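Drebrin (Homo sapiens, PDB 5Y1Z) probably binds actin filaments and carries a cofilin-type ADF-homology domain. Local coordinates at residues 35-38 against 43-46. Residues are numbered along the deposited sequence; the frame is centred on the assembly and turned at random.
Sequences TYED and LKLA
T35 and K44 form an antiparallel hydrogen-bonded pair, joined by two backbone bonds: T35 N to K44 O at 3.0 Å, and K44 N to T35 O at 2.8 Å. Y36 and L43 follow as a non-hydrogen-bonded pair. The T35 and K44 side chains lie side by side on the same face of the sheet. T35 CG2 rests 4.1 Å from K44 CG and also meets the A46 methyl. With chi1 at -171°, T35 OG1 stands anti to the backbone N and bonds to V65 O and K64 NZ. L43 CD1 sits over the centre of the Y36 ring in a CH-pi contact, 4.2 Å from the centroid. Y36 OH is held by Y67 and H103. The contact lies in the beta hairpin of strands 31-36 and 43-49. The hairpin forms one edge of the mixed five-stranded sheet of the ADF-homology fold, with 43-49 an outermost strand of the chain. Beyond the paired strands, E37 crosses the K44 chain at about a right angle. Its OE2 lies 3.6 Å from K44 CD, while K44 NZ is 4.2 Å away, too far for a salt bridge. K44 NZ instead donates to a water at 2.7 Å, and that water donates to D38 OD1. Replacing K44 by an alanine removes the ammonium and is likely to break the water link to D38, leave E37 without the positive charge beside it and remove the CG contact of the T35 methyl. The bend at chi3 (-118°) turns the end of the lysine toward the water.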
loop_
_atom_site.group_PDB
_atom_site.type_symbol
_atom_site.label_atom_id
_atom_site.label_comp_id
_atom_site.label_asym_id
_atom_site.label_seq_id
_atom_site.Cartn_x
_atom_site.Cartn_y
_atom_site.Cartn_z
ATOM N N THR A 35 12.205 10.404 8.753
ATOM C CA THR A 35 12.751 10.445 7.398
ATOM C C THR A 35 13.065 9.019 6.963
ATOM O O THR A 35 13.012 8.079 7.763
ATOM C CB THR A 35 13.993 11.343 7.301
ATOM O OG1 THR A 35 14.362 11.505 5.923
ATOM C CG2 THR A 35 15.162 10.741 8.078
ATOM N N TYR A 36 13.435 8.863 5.695
ATOM C CA TYR A 36 13.777 7.528 5.224
ATOM C C TYR A 36 15.233 7.180 5.511
ATOM O O TYR A 36 16.116 8.042 5.507
ATOM C CB TYR A 36 13.500 7.392 3.723
ATOM C CG TYR A 36 12.064 7.669 3.342
ATOM C CD1 TYR A 36 11.625 8.952 3.078
ATOM C CD2 TYR A 36 11.135 6.632 3.257
ATOM C CE1 TYR A 36 10.310 9.202 2.750
ATOM C CE2 TYR A 36 9.809 6.884 2.914
ATOM C CZ TYR A 36 9.412 8.169 2.675
ATOM O OH TYR A 36 8.103 8.390 2.333
ATOM N N GLU A 37 15.472 5.893 5.757
ATOM C CA GLU A 37 16.837 5.400 5.807
ATOM C C GLU A 37 17.395 5.297 4.397
ATOM O O GLU A 37 16.665 5.039 3.440
ATOM C CB GLU A 37 16.915 4.051 6.502
ATOM C CG GLU A 37 18.191 3.896 7.297
ATOM C CD GLU A 37 17.989 3.133 8.585
ATOM O OE1 GLU A 37 17.269 2.109 8.555
ATOM O OE2 GLU A 37 18.578 3.540 9.615
ATOM N N ASP A 38 18.701 5.524 4.275
ATOM C CA ASP A 38 19.322 5.650 2.962
ATOM C C ASP A 38 19.100 4.393 2.134
ATOM O O ASP A 38 19.232 3.269 2.628
ATOM C CB ASP A 38 20.813 5.922 3.109
ATOM C CG ASP A 38 21.110 7.002 4.136
ATOM O OD1 ASP A 38 20.275 7.932 4.332
ATOM O OD2 ASP A 38 22.188 6.901 4.762
ATOM N N LEU A 43 10.987 3.942 7.383
ATOM C CA LEU A 43 11.007 5.188 8.122
ATOM C C LEU A 43 11.878 5.075 9.376
ATOM O O LEU A 43 11.963 4.024 10.013
ATOM C CB LEU A 43 9.582 5.563 8.498
ATOM C CG LEU A 43 9.191 7.025 8.400
ATOM C CD1 LEU A 43 9.518 7.583 7.009
ATOM C CD2 LEU A 43 7.728 7.115 8.662
ATOM N N LYS A 44 12.564 6.158 9.708
ATOM C CA LYS A 44 13.380 6.205 10.914
ATOM C C LYS A 44 13.168 7.549 11.607
ATOM O O LYS A 44 12.711 8.530 11.007
ATOM C CB LYS A 44 14.864 5.934 10.593
ATOM C CG LYS A 44 15.610 7.100 9.943
ATOM C CD LYS A 44 17.089 6.763 9.681
ATOM C CE LYS A 44 18.056 7.644 10.424
ATOM N NZ LYS A 44 19.305 7.692 9.608
ATOM N N LEU A 45 13.464 7.572 12.897
ATOM C CA LEU A 45 13.349 8.804 13.640
ATOM C C LEU A 45 14.604 9.628 13.385
ATOM O O LEU A 45 15.724 9.110 13.446
ATOM C CB LEU A 45 13.164 8.509 15.127
ATOM C CG LEU A 45 13.466 9.677 16.048
ATOM C CD1 LEU A 45 12.248 10.571 15.922
ATOM C CD2 LEU A 45 13.605 9.219 17.478
ATOM N N ALA A 46 14.413 10.886 13.004
ATOM C CA ALA A 46 15.531 11.773 12.724
ATOM C C ALA A 46 15.859 12.635 13.916
ATOM O O ALA A 46 17.032 12.797 14.265
ATOM C CB ALA A 46 15.216 12.679 11.541
HETATM O O HOH W 1 19.540 8.702 7.065
#